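Long-range contacts in eukaryotic Translation Initiation 4E (Schistosoma mansoni, PDB 3HXI), which binds the 7-methylguanosine cap of messenger RNA, bound here to a dinucleotide cap analogue, and so probably helps to start translation: residues W16-F21 / E34-F39; D63-K68 / G123-P128. All coordinates share one frame; numbering follows the deposited sequence.

From the N terminus, the chain runs out along strand 11-21, turns through a short connection and comes back along strand 33-41, so contact 1 (16-21 with 34-39) closes a beta hairpin, with 12 residues between its segments. Contact 2 (63-68 with 123-128) opens only after that hairpin is complete and spans 54 residues, among them helix 96-108 and strand 84-89; the two loops follow in series and neither encloses the other. Strand 63-68 lies beside strand 11-21, joined to it by probable backbone hydrogen bonds such as Tyr-19 N to Tyr-65 O, 2.8 Å. One antiparallel sheet therefore carries both contacts, from strand 33-41 at one edge inward to strand 121-127, and both reach the cap analogue.

Contact 1: residues W16-F21 / E34-F39; sequences WSYYLF and EKVATF. With GTG (7-methyl-guanosine-5'-triphosphate-5'-guanosine), chain C.
Trp-16 lays its CB over one face of the Phe-39 ring, 3.9 Å from the centroid, while its indole slides past with little ring overlap, the five-membered ring at 22° to the phenyl. Phe-39 presents that face because its CG stands between backbone N and carbonyl carbon (chi1 64°). On the face of the sheet that carries Ser-17, Ser-17 OG and Thr-38 OG1 share a hydrogen bond of 2.7 Å, and a water links Ser-17 OG to Lys-35 NZ. Lys-35 lies alongside Tyr-19, its CG over the phenol face, 4.1 Å from the centroid; a bend at chi3 (-66°) brings CE to within 3.4 Å of Tyr-19 OH. Toward the opposite face, with Tyr-18 and Leu-20, Val-36 uses both methyls: CG2 meets the edge of the Tyr-18 ring at CD1, 3.8 Å, and CG1 packs on Leu-20 CD1, 3.6 Å. Tyr-18 OH is hydrogen-bonded to Trp-100 NE1, on helix 96-108. Phe-21 CE2 comes 3.5 Å from GTG O4E, in the ribose of the unmethylated guanosine. Tyr-18 O accepts from Val-36 N at 2.8 Å and weakly from Ala-37 N, so two residues face one: a classic beta bulge in the antiparallel hairpin that borders the eIF4E sheet.

Contact 2: residues D63-K68 / G123-P128; sequences DLYMFK and GAVFQP. With GTG (7-methyl-guanosine-5'-triphosphate-5'-guanosine), chain C.
Strands 63-68 and 123-127 run antiparallel at 178°, with Leu-64 opposite Phe-126 and Met-66 opposite Ala-124 as hydrogen-bonded pairs; Met-66 O takes the N-H of Ala-124 at 2.7 Å. Non-hydrogen-bonded pairs alternate with these: Tyr-65 with Val-125 between them, Phe-67 with Gly-123 beyond Met-66. In the latter, Gly-123 CA sits over the centre of the Phe-67 ring, 3.7 Å from the centroid, a CH-pi contact. In the former, Val-125 CG1 rests over the Tyr-65 face, 3.7 Å from its centroid, and CG2 touches Tyr-65 CD1, 3.6 Å, and the edge of Phe-67. This is the middle of the curved sheet of the eIF4E fold: helix 96-108 packs against Leu-64, Met-66 and Phe-126, and Trp-138 meets Phe-67 edge-to-face. Gln-127, extended beyond CG (chi2 176°), carries its amide to the phosphate of the methylated guanosine; NE2 hydrogen-bonds to GTG O2A at 3.2 Å and to Asp-63 OD2 at 3.3 Å, the second from 49° above the carboxylate plane. Tyr-65 OH comes within 3.9 Å of the 7-methyl carbon GTG C7X. Asp-63 OD1 lies 3.4 Å from Pro-128 CD and forms a salt bridge with Arg-129 NH2, whose NE is hydrogen-bonded to the ligand.

Contact 1: residues W16-F21 / E34-F39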
loop_
_atom_site.group_PDB
_atom_site.type_symbol
_atom_site.label_atom_id
_atom_site.label_comp_id
_atom_site.label_asym_id
_atom_site.label_seq_id
_atom_site.Cartn_x
_atom_site.Cartn_y
_atom_site.Cartn_z
ATOM N N TRP A 16 5.077 -8.576 -7.441
ATOM C CA TRP A 16 4.510 -8.190 -6.142
ATOM C C TRP A 16 4.113 -9.412 -5.354
ATOM O O TRP A 16 3.708 -10.430 -5.926
ATOM C CB TRP A 16 3.261 -7.303 -6.333
ATOM C CG TRP A 16 3.522 -6.054 -7.067
ATOM C CD1 TRP A 16 3.520 -5.888 -8.424
ATOM C CD2 TRP A 16 3.798 -4.763 -6.505
ATOM N NE1 TRP A 16 3.821 -4.589 -8.744
ATOM C CE2 TRP A 16 3.985 -3.870 -7.587
ATOM C CE3 TRP A 16 3.920 -4.279 -5.197
ATOM C CZ2 TRP A 16 4.286 -2.518 -7.406
ATOM C CZ3 TRP A 16 4.203 -2.921 -5.010
ATOM C CH2 TRP A 16 4.393 -2.059 -6.111
ATOM N N SER A 17 4.205 -9.303 -4.031
ATOM C CA SER A 17 3.694 -10.348 -3.156
ATOM C C SER A 17 2.607 -9.806 -2.228
ATOM O O SER A 17 2.637 -8.635 -1.834
ATOM C CB SER A 17 4.820 -11.002 -2.373
ATOM O OG SER A 17 5.684 -11.678 -3.277
ATOM N N TYR A 18 1.641 -10.662 -1.922
ATOM C CA TYR A 18 0.452 -10.262 -1.188
ATOM C C TYR A 18 0.398 -11.053 0.110
ATOM O O TYR A 18 0.524 -12.293 0.119
ATOM C CB TYR A 18 -0.777 -10.544 -2.043
ATOM C CG TYR A 18 -2.029 -9.740 -1.737
ATOM C CD1 TYR A 18 -3.063 -10.295 -0.987
ATOM C CD2 TYR A 18 -2.211 -8.449 -2.260
ATOM C CE1 TYR A 18 -4.239 -9.584 -0.741
ATOM C CE2 TYR A 18 -3.382 -7.723 -2.005
ATOM C CZ TYR A 18 -4.395 -8.314 -1.251
ATOM O OH TYR A 18 -5.571 -7.637 -0.996
ATOM N N TYR A 19 0.207 -10.341 1.211
ATOM C CA TYR A 19 0.254 -10.969 2.518
ATOM C C TYR A 19 -0.975 -10.642 3.325
ATOM O O TYR A 19 -1.564 -9.568 3.171
ATOM C CB TYR A 19 1.461 -10.448 3.321
ATOM C CG TYR A 19 2.806 -10.575 2.665
ATOM C CD1 TYR A 19 3.693 -11.563 3.068
ATOM C CD2 TYR A 19 3.215 -9.678 1.660
ATOM C CE1 TYR A 19 4.954 -11.687 2.482
ATOM C CE2 TYR A 19 4.467 -9.792 1.069
ATOM C CZ TYR A 19 5.327 -10.803 1.478
ATOM O OH TYR A 19 6.569 -10.929 0.901
ATOM N N LEU A 20 -1.341 -11.581 4.200
ATOM C CA LEU A 20 -2.347 -11.360 5.236
ATOM C C LEU A 20 -1.691 -11.330 6.586
ATOM O O LEU A 20 -0.908 -12.219 6.922
ATOM C CB LEU A 20 -3.379 -12.505 5.235
ATOM C CG LEU A 20 -3.864 -12.982 3.864
ATOM C CD1 LEU A 20 -4.849 -14.143 4.027
ATOM C CD2 LEU A 20 -4.503 -11.841 3.044
ATOM N N PHE A 21 -2.016 -10.306 7.368
ATOM C CA PHE A 21 -1.624 -10.252 8.771
ATOM C C PHE A 21 -2.779 -10.760 9.632
ATOM O O PHE A 21 -3.840 -10.160 9.658
ATOM C CB PHE A 21 -1.253 -8.813 9.192
ATOM C CG PHE A 21 -0.926 -8.698 10.652
ATOM C CD1 PHE A 21 0.386 -8.824 11.087
ATOM C CD2 PHE A 21 -1.934 -8.527 11.592
ATOM C CE1 PHE A 21 0.693 -8.760 12.439
ATOM C CE2 PHE A 21 -1.634 -8.450 12.946
ATOM C CZ PHE A 21 -0.316 -8.593 13.372
ATOM N N GLU A 34 1.553 -13.794 6.553
ATOM C CA GLU A 34 1.752 -14.947 5.660
ATOM C C GLU A 34 1.554 -14.561 4.218
ATOM O O GLU A 34 0.640 -13.816 3.908
ATOM C CB GLU A 34 0.865 -16.140 6.045
ATOM C CG GLU A 34 -0.611 -15.991 5.734
ATOM C CD GLU A 34 -1.489 -17.007 6.464
ATOM O OE1 GLU A 34 -1.075 -17.572 7.505
ATOM O OE2 GLU A 34 -2.617 -17.226 5.993
ATOM N N LYS A 35 2.433 -15.070 3.360
ATOM C CA LYS A 35 2.422 -14.731 1.944
ATOM C C LYS A 35 1.409 -15.605 1.233
ATOM O O LYS A 35 1.580 -16.823 1.161
ATOM C CB LYS A 35 3.807 -14.953 1.321
ATOM C CG LYS A 35 3.987 -14.235 -0.053
ATOM C CD LYS A 35 5.296 -14.639 -0.772
ATOM C CE LYS A 35 6.548 -14.188 -0.032
ATOM N NZ LYS A 35 7.775 -14.753 -0.679
ATOM N N VAL A 36 0.368 -14.992 0.691
ATOM C CA VAL A 36 -0.698 -15.763 0.031
ATOM C C VAL A 36 -0.628 -15.732 -1.498
ATOM O O VAL A 36 -1.332 -16.494 -2.156
ATOM C CB VAL A 36 -2.104 -15.357 0.536
ATOM C CG1 VAL A 36 -2.255 -15.693 2.021
ATOM C CG2 VAL A 36 -2.390 -13.866 0.268
ATOM N N ALA A 37 0.217 -14.863 -2.057
ATOM C CA ALA A 37 0.447 -14.825 -3.504
ATOM C C ALA A 37 1.636 -13.959 -3.905
ATOM O O ALA A 37 2.025 -13.037 -3.177
ATOM C CB ALA A 37 -0.818 -14.392 -4.244
ATOM N N THR A 38 2.247 -14.321 -5.036
ATOM C CA THR A 38 3.239 -13.511 -5.737
ATOM C C THR A 38 2.768 -13.454 -7.185
ATOM O O THR A 38 2.465 -14.489 -7.780
ATOM C CB THR A 38 4.674 -14.110 -5.680
ATOM O OG1 THR A 38 5.160 -14.106 -4.332
ATOM C CG2 THR A 38 5.638 -13.291 -6.542
ATOM N N PHE A 39 2.673 -12.253 -7.747
ATOM C CA PHE A 39 2.151 -12.095 -9.111
ATOM C C PHE A 39 2.996 -11.097 -9.913
ATOM O O PHE A 39 3.716 -10.283 -9.336
ATOM C CB PHE A 39 0.664 -11.698 -9.097
ATOM C CG PHE A 39 0.392 -10.353 -8.474
ATOM C CD1 PHE A 39 0.482 -9.195 -9.230
ATOM C CD2 PHE A 39 0.060 -10.248 -7.116
ATOM C CE1 PHE A 39 0.249 -7.939 -8.649
ATOM C CE2 PHE A 39 -0.176 -8.995 -6.534
ATOM C CZ PHE A 39 -0.081 -7.848 -7.305
HETATM P PA GTG C . -0.256 -1.247 13.846
HETATM O O1A GTG C . -1.105 -2.471 13.634
HETATM O O2A GTG C . 0.281 -0.437 12.686
HETATM O O3A GTG C . -0.924 -0.205 14.868
HETATM P PB GTG C . -2.410 -0.147 15.434
HETATM O O1B GTG C . -3.424 -0.154 14.317
HETATM O O2B GTG C . -2.408 1.001 16.439
HETATM O O3B GTG C . -2.454 -1.509 16.287
HETATM N N9A GTG C . 4.542 -3.619 14.114
HETATM C C8A GTG C . 3.907 -3.018 13.104
HETATM N N7A GTG C . 4.707 -3.040 12.014
HETATM C C7X GTG C . 4.325 -2.463 10.701
HETATM C C5A GTG C . 5.839 -3.657 12.362
HETATM C C6A GTG C . 6.997 -3.949 11.632
HETATM O O6A GTG C . 7.140 -3.640 10.426
HETATM N N1A GTG C . 8.009 -4.580 12.278
HETATM C C2A GTG C . 7.870 -4.935 13.595
HETATM N N2A GTG C . 8.855 -5.567 14.257
HETATM N N3A GTG C . 6.747 -4.654 14.293
HETATM C C4A GTG C . 5.729 -4.024 13.680
HETATM O O5D GTG C . 1.018 -1.735 14.651
HETATM C C5D GTG C . 0.835 -2.394 15.900
HETATM C C4D GTG C . 2.176 -2.874 16.410
HETATM O O4D GTG C . 2.648 -3.896 15.544
HETATM C C3D GTG C . 3.255 -1.811 16.406
HETATM O O3D GTG C . 3.168 -0.979 17.561
HETATM C C2D GTG C . 4.507 -2.655 16.375
HETATM O O2D GTG C . 4.809 -3.127 17.696
HETATM C C1D GTG C . 4.073 -3.830 15.506
HETATM P PG GTG C . -3.737 -2.180 16.982
HETATM O O1G GTG C . -5.035 -1.719 16.399
HETATM O O2G GTG C . -3.533 -2.137 18.486
HETATM O O5E GTG C . -3.497 -3.704 16.531
HETATM C C5E GTG C . -3.727 -4.096 15.179
HETATM C C4E GTG C . -3.525 -5.591 15.036
HETATM O O4E GTG C . -2.159 -5.901 15.327
HETATM C C3E GTG C . -4.349 -6.398 16.023
HETATM O O3E GTG C . -4.593 -7.678 15.416
HETATM C C2E GTG C . -3.421 -6.608 17.210
HETATM O O2E GTG C . -3.744 -7.782 17.974
HETATM C C1E GTG C . -2.090 -6.755 16.486
HETATM N N9B GTG C . -0.869 -6.365 17.217
HETATM C C8B GTG C . -0.833 -4.983 17.634
HETATM N N7B GTG C . 0.485 -4.917 18.259
HETATM C C5B GTG C . 1.082 -6.140 18.134
HETATM C C6B GTG C . 2.392 -6.672 18.549
HETATM O O6B GTG C . 3.181 -5.892 19.146
HETATM N N1B GTG C . 2.667 -7.981 18.281
HETATM C C2B GTG C . 1.771 -8.797 17.626
HETATM N N2B GTG C . 2.065 -10.094 17.358
HETATM N N3B GTG C . 0.553 -8.366 17.215
HETATM C C4B GTG C . 0.194 -7.085 17.434
HETATM O O HOH W 1 8.054 -12.563 -2.423
#

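Contact 2: residues D63-K68 / G123-P128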
loop_
_atom_site.group_PDB
_atom_site.type_symbol
_atom_site.label_atom_id
_atom_site.label_comp_id
_atom_site.label_asym_id
_atom_site.label_seq_id
_atom_site.Cartn_x
_atom_site.Cartn_y
_atom_site.Cartn_z
ATOM N N ASP A 63 -4.988 -7.525 8.483
ATOM C CA ASP A 63 -4.484 -6.516 7.566
ATOM C C ASP A 63 -4.010 -7.143 6.254
ATOM O O ASP A 63 -3.683 -8.326 6.213
ATOM C CB ASP A 63 -3.343 -5.717 8.223
ATOM C CG ASP A 63 -3.776 -4.979 9.497
ATOM O OD1 ASP A 63 -4.979 -4.872 9.740
ATOM O OD2 ASP A 63 -2.904 -4.488 10.262
ATOM N N LEU A 64 -3.971 -6.330 5.201
ATOM C CA LEU A 64 -3.508 -6.733 3.880
ATOM C C LEU A 64 -2.263 -5.915 3.533
ATOM O O LEU A 64 -2.256 -4.686 3.697
ATOM C CB LEU A 64 -4.586 -6.460 2.835
ATOM C CG LEU A 64 -6.001 -6.960 3.132
ATOM C CD1 LEU A 64 -6.980 -6.446 2.047
ATOM C CD2 LEU A 64 -6.006 -8.484 3.227
ATOM N N TYR A 65 -1.225 -6.609 3.067
ATOM C CA TYR A 65 0.047 -5.981 2.668
ATOM C C TYR A 65 0.368 -6.376 1.239
ATOM O O TYR A 65 0.363 -7.578 0.920
ATOM C CB TYR A 65 1.195 -6.476 3.572
ATOM C CG TYR A 65 1.233 -5.881 4.975
ATOM C CD1 TYR A 65 2.189 -4.902 5.308
ATOM C CD2 TYR A 65 0.318 -6.289 5.963
ATOM C CE1 TYR A 65 2.231 -4.342 6.586
ATOM C CE2 TYR A 65 0.352 -5.736 7.248
ATOM C CZ TYR A 65 1.317 -4.761 7.551
ATOM O OH TYR A 65 1.368 -4.176 8.810
ATOM N N MET A 66 0.665 -5.396 0.384
ATOM C CA MET A 66 1.142 -5.709 -0.974
ATOM C C MET A 66 2.467 -5.004 -1.235
ATOM O O MET A 66 2.520 -3.764 -1.252
ATOM C CB MET A 66 0.123 -5.346 -2.058
ATOM C CG MET A 66 0.597 -5.753 -3.477
ATOM S SD MET A 66 -0.306 -5.004 -4.848
ATOM C CE MET A 66 0.379 -3.338 -4.824
ATOM N N PHE A 67 3.525 -5.800 -1.413
ATOM C CA PHE A 67 4.892 -5.288 -1.524
ATOM C C PHE A 67 5.634 -5.846 -2.738
ATOM O O PHE A 67 5.407 -6.989 -3.120
ATOM C CB PHE A 67 5.667 -5.614 -0.233
ATOM C CG PHE A 67 5.444 -4.594 0.859
ATOM C CD1 PHE A 67 6.455 -3.709 1.225
ATOM C CD2 PHE A 67 4.201 -4.489 1.483
ATOM C CE1 PHE A 67 6.232 -2.718 2.220
ATOM C CE2 PHE A 67 3.969 -3.504 2.477
ATOM C CZ PHE A 67 4.988 -2.625 2.838
ATOM N N LYS A 68 6.528 -5.054 -3.333
ATOM C CA LYS A 68 7.403 -5.570 -4.394
ATOM C C LYS A 68 8.047 -6.813 -3.815
ATOM O O LYS A 68 8.498 -6.790 -2.658
ATOM C CB LYS A 68 8.456 -4.527 -4.833
ATOM C CG LYS A 68 7.830 -3.334 -5.523
ATOM C CD LYS A 68 8.825 -2.416 -6.197
ATOM C CE LYS A 68 8.131 -1.229 -6.846
ATOM N NZ LYS A 68 9.132 -0.228 -7.282
ATOM N N GLY A 123 5.532 -0.640 -0.994
ATOM C CA GLY A 123 4.286 -1.403 -0.921
ATOM C C GLY A 123 3.115 -0.630 -0.342
ATOM O O GLY A 123 3.247 0.559 -0.028
ATOM N N ALA A 124 1.981 -1.310 -0.213
ATOM C CA ALA A 124 0.743 -0.723 0.305
ATOM C C ALA A 124 0.160 -1.612 1.416
ATOM O O ALA A 124 0.399 -2.830 1.449
ATOM C CB ALA A 124 -0.271 -0.529 -0.815
ATOM N N VAL A 125 -0.598 -0.999 2.313
ATOM C CA VAL A 125 -1.137 -1.690 3.494
ATOM C C VAL A 125 -2.569 -1.220 3.744
ATOM O O VAL A 125 -2.828 -0.020 3.753
ATOM C CB VAL A 125 -0.309 -1.380 4.763
ATOM C CG1 VAL A 125 -0.751 -2.270 5.957
ATOM C CG2 VAL A 125 1.196 -1.541 4.512
ATOM N N PHE A 126 -3.474 -2.169 3.948
ATOM C CA PHE A 126 -4.817 -1.877 4.400
ATOM C C PHE A 126 -5.038 -2.417 5.809
ATOM O O PHE A 126 -4.826 -3.596 6.062
ATOM C CB PHE A 126 -5.856 -2.492 3.469
ATOM C CG PHE A 126 -7.257 -2.214 3.915
ATOM C CD1 PHE A 126 -7.675 -0.901 4.091
ATOM C CD2 PHE A 126 -8.117 -3.257 4.251
ATOM C CE1 PHE A 126 -8.981 -0.618 4.540
ATOM C CE2 PHE A 126 -9.411 -2.994 4.710
ATOM C CZ PHE A 126 -9.849 -1.680 4.839
ATOM N N GLN A 127 -5.464 -1.544 6.716
ATOM C CA GLN A 127 -5.649 -1.899 8.125
ATOM C C GLN A 127 -7.061 -1.515 8.579
ATOM O O GLN A 127 -7.334 -0.359 8.876
ATOM C CB GLN A 127 -4.595 -1.224 9.002
ATOM C CG GLN A 127 -3.179 -1.608 8.617
ATOM C CD GLN A 127 -2.152 -0.864 9.427
ATOM O OE1 GLN A 127 -2.074 0.366 9.366
ATOM N NE2 GLN A 127 -1.369 -1.601 10.206
ATOM N N PRO A 128 -7.971 -2.496 8.616
ATOM C CA PRO A 128 -9.316 -2.217 9.127
ATOM C C PRO A 128 -9.311 -2.108 10.656
ATOM O O PRO A 128 -8.794 -2.985 11.349
ATOM C CB PRO A 128 -10.127 -3.429 8.658
ATOM C CG PRO A 128 -9.125 -4.530 8.596
ATOM C CD PRO A 128 -7.815 -3.891 8.184
HETATM P PA GTG C . -0.256 -1.247 13.846
HETATM O O1A GTG C . -1.105 -2.471 13.634
HETATM O O2A GTG C . 0.281 -0.437 12.686
HETATM O O3A GTG C . -0.924 -0.205 14.868
HETATM P PB GTG C . -2.410 -0.147 15.434
HETATM O O1B GTG C . -3.424 -0.154 14.317
HETATM O O2B GTG C . -2.408 1.001 16.439
HETATM O O3B GTG C . -2.454 -1.509 16.287
HETATM N N9A GTG C . 4.542 -3.619 14.114
HETATM C C8A GTG C . 3.907 -3.018 13.104
HETATM N N7A GTG C . 4.707 -3.040 12.014
HETATM C C7X GTG C . 4.325 -2.463 10.701
HETATM C C5A GTG C . 5.839 -3.657 12.362
HETATM C C6A GTG C . 6.997 -3.949 11.632
HETATM O O6A GTG C . 7.140 -3.640 10.426
HETATM N N1A GTG C . 8.009 -4.580 12.278
HETATM C C2A GTG C . 7.870 -4.935 13.595
HETATM N N2A GTG C . 8.855 -5.567 14.257
HETATM N N3A GTG C . 6.747 -4.654 14.293
HETATM C C4A GTG C . 5.729 -4.024 13.680
HETATM O O5D GTG C . 1.018 -1.735 14.651
HETATM C C5D GTG C . 0.835 -2.394 15.900
HETATM C C4D GTG C . 2.176 -2.874 16.410
HETATM O O4D GTG C . 2.648 -3.896 15.544
HETATM C C3D GTG C . 3.255 -1.811 16.406
HETATM O O3D GTG C . 3.168 -0.979 17.561
HETATM C C2D GTG C . 4.507 -2.655 16.375
HETATM O O2D GTG C . 4.809 -3.127 17.696
HETATM C C1D GTG C . 4.073 -3.830 15.506
HETATM P PG GTG C . -3.737 -2.180 16.982
HETATM O O1G GTG C . -5.035 -1.719 16.399
HETATM O O2G GTG C . -3.533 -2.137 18.486
HETATM O O5E GTG C . -3.497 -3.704 16.531
HETATM C C5E GTG C . -3.727 -4.096 15.179
HETATM C C4E GTG C . -3.525 -5.591 15.036
HETATM O O4E GTG C . -2.159 -5.901 15.327
HETATM C C3E GTG C . -4.349 -6.398 16.023
HETATM O O3E GTG C . -4.593 -7.678 15.416
HETATM C C2E GTG C . -3.421 -6.608 17.210
HETATM O O2E GTG C . -3.744 -7.782 17.974
HETATM C C1E GTG C . -2.090 -6.755 16.486
HETATM N N9B GTG C . -0.869 -6.365 17.217
HETATM C C8B GTG C . -0.833 -4.983 17.634
HETATM N N7B GTG C . 0.485 -4.917 18.259
HETATM C C5B GTG C . 1.082 -6.140 18.134
HETATM C C6B GTG C . 2.392 -6.672 18.549
HETATM O O6B GTG C . 3.181 -5.892 19.146
HETATM N N1B GTG C . 2.667 -7.981 18.281
HETATM C C2B GTG C . 1.771 -8.797 17.626
HETATM N N2B GTG C . 2.065 -10.094 17.358
HETATM N N3B GTG C . 0.553 -8.366 17.215
HETATM C C4B GTG C . 0.194 -7.085 17.434
#